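Local structure of ulvan Lyase-PL25 (Pseudoalteromonas sp. PLSV, 5UAM) at residues A[376-389]-A[401-415]. The protein cleaves ulvan, the sulfated cell-wall polysaccharide of green seaweeds, as a lyase of polysaccharide lyase family 25. Sequence-based numbering, arbitrary orientation.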
ATOM      1  N   LEU A 376       2.799 -12.117   7.560  1.00 13.37           N
ATOM      2  CA  LEU A 376       1.429 -12.581   7.395  1.00 12.95           C
ATOM      3  C   LEU A 376       1.176 -12.475   5.893  1.00 14.01           C
ATOM      4  O   LEU A 376       1.139 -11.369   5.330  1.00 14.54           O
ATOM      5  CB  LEU A 376       0.466 -11.753   8.239  1.00 14.23           C
ATOM      6  CG  LEU A 376      -0.982 -12.230   8.262  1.00 16.23           C
ATOM      7  CD1 LEU A 376      -1.088 -13.708   8.595  1.00 16.35           C
ATOM      8  CD2 LEU A 376      -1.791 -11.428   9.284  1.00 16.13           C
ATOM      9  N   THR A 377       1.106 -13.630   5.233  1.00 14.71           N
ATOM     10  CA  THR A 377       1.152 -13.682   3.780  1.00 14.82           C
ATOM     11  C   THR A 377      -0.025 -14.468   3.234  1.00 14.96           C
ATOM     12  O   THR A 377      -0.472 -15.451   3.833  1.00 14.56           O
ATOM     13  CB  THR A 377       2.505 -14.236   3.299  1.00 20.92           C
ATOM     14  OG1 THR A 377       2.463 -14.545   1.896  1.00 21.99           O
ATOM     15  CG2 THR A 377       2.853 -15.451   4.034  1.00 27.62           C
ATOM     16  N   THR A 378      -0.539 -14.015   2.101  1.00 14.51           N
ATOM     17  CA  THR A 378      -1.573 -14.765   1.408  1.00 14.72           C
ATOM     18  C   THR A 378      -1.017 -15.428   0.156  1.00 15.79           C
ATOM     19  O   THR A 378      -0.187 -14.860  -0.560  1.00 15.94           O
ATOM     20  CB  THR A 378      -2.823 -13.931   1.100  1.00 16.17           C
ATOM     21  OG1 THR A 378      -3.827 -14.776   0.524  1.00 17.50           O
ATOM     22  CG2 THR A 378      -2.548 -12.838   0.126  1.00 17.68           C
ATOM     23  N   TYR A 379      -1.512 -16.629  -0.103  1.00 14.47           N
ATOM     24  CA  TYR A 379      -1.154 -17.433  -1.257  1.00 15.29           C
ATOM     25  C   TYR A 379      -2.344 -18.332  -1.527  1.00 17.17           C
ATOM     26  O   TYR A 379      -3.270 -18.404  -0.723  1.00 17.32           O
ATOM     27  CB  TYR A 379       0.145 -18.206  -0.983  1.00 17.20           C
ATOM     28  CG  TYR A 379       0.037 -19.280   0.074  1.00 17.91           C
ATOM     29  CD1 TYR A 379       0.162 -18.995   1.430  1.00 18.68           C
ATOM     30  CD2 TYR A 379      -0.177 -20.589  -0.289  1.00 20.55           C
ATOM     31  CE1 TYR A 379       0.071 -20.015   2.379  1.00 19.02           C
ATOM     32  CE2 TYR A 379      -0.283 -21.606   0.650  1.00 25.22           C
ATOM     33  CZ  TYR A 379      -0.151 -21.312   1.983  1.00 22.43           C
ATOM     34  OH  TYR A 379      -0.255 -22.330   2.908  1.00 25.26           O
ATOM     35  N   ASN A 380      -2.356 -18.996  -2.673  1.00 18.56           N
ATOM     36  CA  ASN A 380      -3.408 -19.956  -2.950  0.54 20.04           C
ATOM     37  C   ASN A 380      -2.841 -21.367  -2.972  1.00 21.74           C
ATOM     38  O   ASN A 380      -1.697 -21.600  -3.376  1.00 22.93           O
ATOM     39  CB  ASN A 380      -4.200 -19.625  -4.227  0.54 23.25           C
ATOM     40  CG  ASN A 380      -5.376 -18.657  -3.960  0.54 22.95           C
ATOM     41  OD1 ASN A 380      -5.226 -17.674  -3.216  0.54 21.96           O
ATOM     42  ND2 ASN A 380      -6.534 -18.926  -4.560  0.54 25.19           N
ATOM     43  N   GLN A 381      -3.651 -22.303  -2.503  1.00 19.77           N
ATOM     44  CA  GLN A 381      -3.369 -23.721  -2.632  1.00 22.16           C
ATOM     45  C   GLN A 381      -4.544 -24.268  -3.413  1.00 27.95           C
ATOM     46  O   GLN A 381      -5.680 -24.270  -2.921  1.00 24.35           O
ATOM     47  CB  GLN A 381      -3.228 -24.429  -1.285  1.00 28.69           C
ATOM     48  CG  GLN A 381      -2.862 -25.905  -1.508  1.00 38.62           C
ATOM     49  CD  GLN A 381      -2.706 -26.712  -0.235  1.00 53.49           C
ATOM     50  OE1 GLN A 381      -3.491 -26.581   0.704  1.00 55.78           O
ATOM     51  NE2 GLN A 381      -1.688 -27.572  -0.205  1.00 54.90           N
ATOM     52  N   ASP A 382      -4.282 -24.714  -4.636  1.00 32.05           N
ATOM     53  CA  ASP A 382      -5.352 -25.103  -5.544  1.00 36.64           C
ATOM     54  C   ASP A 382      -6.237 -23.864  -5.676  1.00 28.29           C
ATOM     55  O   ASP A 382      -5.709 -22.764  -5.901  1.00 31.70           O
ATOM     56  CB  ASP A 382      -6.023 -26.363  -5.012  1.00 37.90           C
ATOM     57  CG  ASP A 382      -5.040 -27.518  -4.816  1.00 47.35           C
ATOM     58  OD1 ASP A 382      -4.173 -27.721  -5.692  1.00 48.15           O
ATOM     59  OD2 ASP A 382      -5.130 -28.211  -3.779  1.00 44.82           O
ATOM     60  N   ASN A 383      -7.552 -23.979  -5.523  1.00 28.57           N
ATOM     61  CA  ASN A 383      -8.442 -22.837  -5.648  1.00 30.61           C
ATOM     62  C   ASN A 383      -8.789 -22.215  -4.307  1.00 28.16           C
ATOM     63  O   ASN A 383      -9.711 -21.393  -4.235  1.00 27.51           O
ATOM     64  CB  ASN A 383      -9.708 -23.244  -6.395  1.00 37.13           C
ATOM     65  CG  ASN A 383      -9.598 -22.987  -7.876  1.00 51.52           C
ATOM     66  OD1 ASN A 383      -9.537 -23.917  -8.680  1.00 58.42           O
ATOM     67  ND2 ASN A 383      -9.565 -21.709  -8.247  1.00 57.63           N
ATOM     68  N   ASP A 384      -8.060 -22.563  -3.253  1.00 22.92           N
ATOM     69  CA  ASP A 384      -8.317 -22.033  -1.921  1.00 23.52           C
ATOM     70  C   ASP A 384      -7.396 -20.873  -1.618  1.00 20.98           C
ATOM     71  O   ASP A 384      -6.213 -20.896  -1.968  1.00 20.32           O
ATOM     72  CB  ASP A 384      -8.082 -23.089  -0.852  1.00 26.92           C
ATOM     73  CG  ASP A 384      -9.053 -24.226  -0.948  1.00 38.84           C
ATOM     74  OD1 ASP A 384      -9.934 -24.199  -1.839  1.00 34.57           O
ATOM     75  OD2 ASP A 384      -8.914 -25.153  -0.131  1.00 55.97           O
ATOM     76  N   ALA A 385      -7.935 -19.887  -0.912  1.00 18.06           N
ATOM     77  CA  ALA A 385      -7.167 -18.748  -0.441  1.00 18.81           C
ATOM     78  C   ALA A 385      -6.672 -19.019   0.972  1.00 16.33           C
ATOM     79  O   ALA A 385      -7.444 -19.458   1.825  1.00 16.87           O
ATOM     80  CB  ALA A 385      -8.076 -17.520  -0.429  1.00 18.90           C
ATOM     81  N   VAL A 386      -5.393 -18.752   1.221  1.00 16.06           N
ATOM     82  CA  VAL A 386      -4.787 -18.985   2.528  1.00 15.55           C
ATOM     83  C   VAL A 386      -4.151 -17.685   3.001  1.00 15.73           C
ATOM     84  O   VAL A 386      -3.528 -16.964   2.207  1.00 15.22           O
ATOM     85  CB  VAL A 386      -3.727 -20.112   2.476  1.00 18.46           C
ATOM     86  CG1 VAL A 386      -3.221 -20.417   3.873  1.00 19.79           C
ATOM     87  CG2 VAL A 386      -4.286 -21.376   1.800  1.00 18.85           C
ATOM     88  N   LEU A 387      -4.308 -17.374   4.287  1.00 14.21           N
ATOM     89  CA  LEU A 387      -3.593 -16.280   4.944  1.00 14.38           C
ATOM     90  C   LEU A 387      -2.945 -16.877   6.186  1.00 13.79           C
ATOM     91  O   LEU A 387      -3.654 -17.340   7.092  1.00 15.69           O
ATOM     92  CB  LEU A 387      -4.533 -15.124   5.319  1.00 14.75           C
ATOM     93  CG  LEU A 387      -3.867 -13.916   5.976  1.00 14.69           C
ATOM     94  CD1 LEU A 387      -2.950 -13.231   4.996  1.00 15.17           C
ATOM     95  CD2 LEU A 387      -4.905 -12.937   6.431  1.00 20.32           C
ATOM     96  N   SER A 388      -1.611 -16.922   6.221  1.00 13.47           N
ATOM     97  CA  SER A 388      -0.935 -17.603   7.311  1.00 14.12           C
ATOM     98  C   SER A 388       0.357 -16.879   7.672  1.00 14.45           C
ATOM     99  O   SER A 388       0.898 -16.100   6.889  1.00 14.84           O
ATOM    100  CB  SER A 388      -0.654 -19.060   6.971  1.00 18.00           C
ATOM    101  OG  SER A 388       0.189 -19.153   5.835  1.00 18.16           O
ATOM    102  N   TRP A 389       0.811 -17.151   8.889  1.00 16.05           N
ATOM    103  CA  TRP A 389       2.060 -16.601   9.398  1.00 17.73           C
ATOM    104  C   TRP A 389       3.233 -17.469   8.961  1.00 15.53           C
ATOM    105  O   TRP A 389       3.180 -18.700   9.040  1.00 18.49           O
ATOM    106  CB  TRP A 389       2.029 -16.572  10.923  1.00 17.73           C
ATOM    107  CG  TRP A 389       1.108 -15.521  11.506  1.00 18.48           C
ATOM    108  CD1 TRP A 389      -0.149 -15.707  11.977  1.00 21.36           C
ATOM    109  CD2 TRP A 389       1.387 -14.120  11.651  1.00 18.79           C
ATOM    110  NE1 TRP A 389      -0.674 -14.507  12.418  1.00 21.26           N
ATOM    111  CE2 TRP A 389       0.259 -13.526  12.243  1.00 20.37           C
ATOM    112  CE3 TRP A 389       2.496 -13.326  11.368  1.00 19.55           C
ATOM    113  CZ2 TRP A 389       0.200 -12.165  12.545  1.00 21.65           C
ATOM    114  CZ3 TRP A 389       2.435 -11.967  11.670  1.00 20.41           C
ATOM    115  CH2 TRP A 389       1.293 -11.410  12.253  1.00 21.00           C
ATOM    116  N   GLU A 401       6.039 -22.110   7.936  1.00 20.65           N
ATOM    117  CA  GLU A 401       4.656 -21.708   8.151  1.00 19.50           C
ATOM    118  C   GLU A 401       4.220 -22.068   9.570  1.00 21.29           C
ATOM    119  O   GLU A 401       4.501 -23.169  10.059  1.00 25.10           O
ATOM    120  CB  GLU A 401       3.752 -22.391   7.124  1.00 21.43           C
ATOM    121  CG  GLU A 401       2.323 -21.854   7.097  1.00 22.64           C
ATOM    122  CD  GLU A 401       1.489 -22.449   5.978  1.00 25.39           C
ATOM    123  OE1 GLU A 401       1.664 -23.649   5.684  1.00 28.20           O
ATOM    124  OE2 GLU A 401       0.640 -21.725   5.405  1.00 21.99           O
ATOM    125  N   ASP A 402       3.553 -21.130  10.230  1.00 21.77           N
ATOM    126  CA  ASP A 402       2.956 -21.340  11.545  1.00 24.06           C
ATOM    127  C   ASP A 402       1.433 -21.282  11.397  1.00 25.26           C
ATOM    128  O   ASP A 402       0.895 -22.019  10.565  1.00 32.09           O
ATOM    129  CB  ASP A 402       3.572 -20.371  12.552  1.00 28.85           C
ATOM    130  CG  ASP A 402       3.205 -20.718  13.988  1.00 43.94           C
ATOM    131  OD1 ASP A 402       2.753 -21.858  14.227  1.00 56.43           O
ATOM    132  OD2 ASP A 402       3.361 -19.851  14.875  1.00 55.69           O
ATOM    133  N   LYS A 403       0.720 -20.463  12.156  1.00 24.19           N
ATOM    134  CA  LYS A 403      -0.730 -20.555  12.193  1.00 25.77           C
ATOM    135  C   LYS A 403      -1.359 -19.978  10.927  1.00 20.24           C
ATOM    136  O   LYS A 403      -0.918 -18.954  10.396  1.00 19.09           O
ATOM    137  CB  LYS A 403      -1.283 -19.819  13.416  1.00 29.55           C
ATOM    138  CG  LYS A 403      -0.827 -20.370  14.761  1.00 44.64           C
ATOM    139  CD  LYS A 403      -1.795 -19.962  15.874  1.00 53.23           C
ATOM    140  CE  LYS A 403      -1.307 -20.376  17.261  1.00 55.68           C
ATOM    141  NZ  LYS A 403      -0.625 -19.251  17.969  1.00 60.19           N
ATOM    142  N   THR A 404      -2.412 -20.638  10.460  1.00 19.74           N
ATOM    143  CA  THR A 404      -3.307 -20.071   9.462  1.00 19.85           C
ATOM    144  C   THR A 404      -4.390 -19.261  10.170  1.00 20.07           C
ATOM    145  O   THR A 404      -5.050 -19.759  11.080  1.00 23.84           O
ATOM    146  CB  THR A 404      -3.941 -21.180   8.615  1.00 23.02           C
ATOM    147  OG1 THR A 404      -2.925 -21.825   7.824  1.00 24.51           O
ATOM    148  CG2 THR A 404      -5.005 -20.617   7.680  1.00 23.86           C
ATOM    149  N   VAL A 405      -4.569 -18.012   9.735  1.00 17.84           N
ATOM    150  CA  VAL A 405      -5.505 -17.089  10.357  0.50 18.24           C
ATOM    151  C   VAL A 405      -6.834 -17.058   9.606  1.00 15.97           C
ATOM    152  O   VAL A 405      -7.884 -16.776  10.188  1.00 19.81           O
ATOM    153  CB  VAL A 405      -4.851 -15.693  10.382  0.50 26.31           C
ATOM    154  CG1 VAL A 405      -5.779 -14.660  10.928  0.50 28.04           C
ATOM    155  CG2 VAL A 405      -3.559 -15.732  11.201  0.50 31.49           C
ATOM    156  N   LEU A 406      -6.796 -17.317   8.304  1.00 16.78           N
ATOM    157  CA  LEU A 406      -8.016 -17.335   7.508  1.00 16.72           C
ATOM    158  C   LEU A 406      -7.777 -18.193   6.279  1.00 14.57           C
ATOM    159  O   LEU A 406      -6.708 -18.118   5.669  1.00 16.15           O
ATOM    160  CB  LEU A 406      -8.424 -15.907   7.083  1.00 16.70           C
ATOM    161  CG  LEU A 406      -9.875 -15.730   6.668  1.00 17.33           C
ATOM    162  CD1 LEU A 406     -10.799 -15.890   7.842  1.00 19.63           C
ATOM    163  CD2 LEU A 406     -10.066 -14.365   6.032  1.00 18.91           C
ATOM    164  N   ARG A 407      -8.753 -19.037   5.941  1.00 17.73           N
ATOM    165  CA  ARG A 407      -8.636 -19.868   4.757  1.00 16.77           C
ATOM    166  C   ARG A 407     -10.025 -20.010   4.166  1.00 15.91           C
ATOM    167  O   ARG A 407     -10.966 -20.312   4.900  1.00 20.98           O
ATOM    168  CB  ARG A 407      -8.065 -21.241   5.121  1.00 20.13           C
ATOM    169  CG  ARG A 407      -7.730 -22.077   3.910  1.00 23.13           C
ATOM    170  CD  ARG A 407      -7.031 -23.388   4.272  1.00 30.31           C
ATOM    171  NE  ARG A 407      -6.769 -24.155   3.056  1.00 29.19           N
ATOM    172  CZ  ARG A 407      -5.588 -24.635   2.686  1.00 31.99           C
ATOM    173  NH1 ARG A 407      -5.503 -25.298   1.541  1.00 36.17           N
ATOM    174  NH2 ARG A 407      -4.505 -24.488   3.448  1.00 32.70           N
ATOM    175  N   LYS A 408     -10.159 -19.739   2.869  1.00 15.70           N
ATOM    176  CA  LYS A 408     -11.470 -19.825   2.223  1.00 17.23           C
ATOM    177  C   LYS A 408     -11.369 -20.570   0.899  1.00 18.79           C
ATOM    178  O   LYS A 408     -10.574 -20.216   0.031  1.00 17.84           O
ATOM    179  CB  LYS A 408     -12.068 -18.435   2.003  1.00 17.55           C
ATOM    180  CG  LYS A 408     -12.261 -17.634   3.285  1.00 18.06           C
ATOM    181  CD  LYS A 408     -13.428 -18.162   4.076  1.00 20.56           C
ATOM    182  CE  LYS A 408     -13.608 -17.380   5.350  1.00 21.09           C
ATOM    183  NZ  LYS A 408     -14.729 -17.932   6.158  1.00 26.16           N
ATOM    184  N   ASP A 409     -12.218 -21.566   0.726  1.00 18.24           N
ATOM    185  CA  ASP A 409     -12.283 -22.276  -0.539  1.00 19.00           C
ATOM    186  C   ASP A 409     -12.819 -21.357  -1.633  1.00 19.52           C
ATOM    187  O   ASP A 409     -13.665 -20.484  -1.392  1.00 19.22           O
ATOM    188  CB  ASP A 409     -13.226 -23.480  -0.427  1.00 21.09           C
ATOM    189  CG  ASP A 409     -12.925 -24.360   0.768  1.00 25.34           C
ATOM    190  OD1 ASP A 409     -11.796 -24.880   0.881  1.00 28.40           O
ATOM    191  OD2 ASP A 409     -13.829 -24.572   1.595  1.00 24.77           O
ATOM    192  N   ASN A 410     -12.368 -21.612  -2.864  1.00 18.65           N
ATOM    193  CA  ASN A 410     -12.964 -21.003  -4.046  1.00 17.33           C
ATOM    194  C   ASN A 410     -12.891 -19.487  -3.996  1.00 16.99           C
ATOM    195  O   ASN A 410     -13.849 -18.795  -4.343  1.00 19.29           O
ATOM    196  CB  ASN A 410     -14.401 -21.490  -4.244  1.00 18.37           C
ATOM    197  CG  ASN A 410     -14.503 -22.991  -4.187  1.00 19.41           C
ATOM    198  OD1 ASN A 410     -15.293 -23.560  -3.405  1.00 23.42           O
ATOM    199  ND2 ASN A 410     -13.735 -23.659  -5.031  1.00 19.78           N
ATOM    200  N   ALA A 411     -11.731 -18.969  -3.606  1.00 16.27           N
ATOM    201  CA  ALA A 411     -11.574 -17.539  -3.409  1.00 15.28           C
ATOM    202  C   ALA A 411     -10.100 -17.193  -3.533  1.00 15.09           C
ATOM    203  O   ALA A 411      -9.236 -18.066  -3.597  1.00 16.50           O
ATOM    204  CB  ALA A 411     -12.066 -17.134  -2.016  1.00 16.07           C
ATOM    205  N   SER A 412      -9.826 -15.889  -3.569  1.00 15.61           N
ATOM    206  CA  SER A 412      -8.476 -15.371  -3.398  0.62 15.25           C
ATOM    207  C   SER A 412      -8.578 -14.152  -2.498  1.00 15.14           C
ATOM    208  O   SER A 412      -9.628 -13.529  -2.398  1.00 15.96           O
ATOM    209  CB  SER A 412      -7.794 -14.993  -4.719  0.62 21.21           C
ATOM    210  OG  SER A 412      -8.463 -13.931  -5.364  0.62 23.76           O
ATOM    211  N   PHE A 413      -7.483 -13.830  -1.818  1.00 13.19           N
ATOM    212  CA  PHE A 413      -7.498 -12.739  -0.857  1.00 14.61           C
ATOM    213  C   PHE A 413      -6.752 -11.522  -1.386  1.00 13.81           C
ATOM    214  O   PHE A 413      -5.669 -11.639  -1.968  1.00 15.13           O
ATOM    215  CB  PHE A 413      -6.823 -13.120   0.470  1.00 13.58           C
ATOM    216  CG  PHE A 413      -7.550 -14.163   1.288  1.00 13.64           C
ATOM    217  CD1 PHE A 413      -8.941 -14.254   1.273  1.00 14.33           C
ATOM    218  CD2 PHE A 413      -6.856 -15.009   2.124  1.00 13.67           C
ATOM    219  CE1 PHE A 413      -9.608 -15.192   2.043  1.00 15.47           C
ATOM    220  CE2 PHE A 413      -7.503 -15.986   2.881  1.00 13.94           C
ATOM    221  CZ  PHE A 413      -8.888 -16.063   2.868  1.00 14.35           C
ATOM    222  N   ALA A 414      -7.325 -10.360  -1.148  1.00 12.89           N
ATOM    223  CA  ALA A 414      -6.606  -9.096  -1.159  1.00 11.62           C
ATOM    224  C   ALA A 414      -6.351  -8.726   0.290  1.00 12.75           C
ATOM    225  O   ALA A 414      -7.238  -8.909   1.133  1.00 13.57           O
ATOM    226  CB  ALA A 414      -7.454  -8.019  -1.838  1.00 14.51           C
ATOM    227  N   ILE A 415      -5.172  -8.174   0.579  1.00 12.88           N
ATOM    228  CA  ILE A 415      -4.804  -7.836   1.953  1.00 11.77           C
ATOM    229  C   ILE A 415      -4.315  -6.404   2.058  1.00 14.11           C
ATOM    230  O   ILE A 415      -3.821  -5.808   1.093  1.00 14.74           O
ATOM    231  CB  ILE A 415      -3.757  -8.793   2.546  1.00 12.81           C
ATOM    232  CG1 ILE A 415      -2.507  -8.892   1.663  1.00 12.96           C
ATOM    233  CG2 ILE A 415      -4.402 -10.185   2.733  1.00 14.57           C
ATOM    234  CD1 ILE A 415      -1.326  -9.554   2.385  1.00 15.66           C
TER
HETATM  235  O   HOH W   1      -5.003 -15.401  -1.892  1.00 19.91           O
HETATM  236  O   HOH W   2      -1.630 -24.727   2.303  1.00 30.76           O
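The F413 ring carries the methyl of A385 over the centre of one face, a CH-pi contact with CB 3.5 Å from the centroid, while L387 N and L406 O lie in plane at its edge. On the far side of the sheet the R407 guanidinium takes V386 CG2 over one face, with D384 OD2 at its edge. These groups illustrate how one beta-propeller blade is joined to the next: strands 373-381, 384-392 and 400-408 run antiparallel, and the chain then turns at N410 into strand 412-415, which belongs to the next sheet, so that F413 packs against L387 and V430, and I415 CG2 against L387 CD1. A classic beta bulge interrupts the outer pair, V405 and L406 both facing L387, whose O accepts V405 N at 2.9 Å and L406 N only weakly. Extended from CG to NE, the R407 chain brings NH1 to Q381 OE1 (2.5 Å) in the guanidinium plane and on a lone pair of the amide; D384 OD2 adds a long salt bridge. At the other end of the same face, E401 OE2 accepts two hydroxyls, S388 OG on its anti lone pair at 2.6 Å and Y379 OH on the syn side, 20° out of the carboxylate plane. A leucine in place of E401 would probably leave both hydroxyls without this shared acceptor and the tyrosine ring less firmly fixed. Between the sheets, one water donates to T378 OG1 and N380 OD1 and accepts from F413 N, while N380 ND2 reaches A411 O at 3.0 Å.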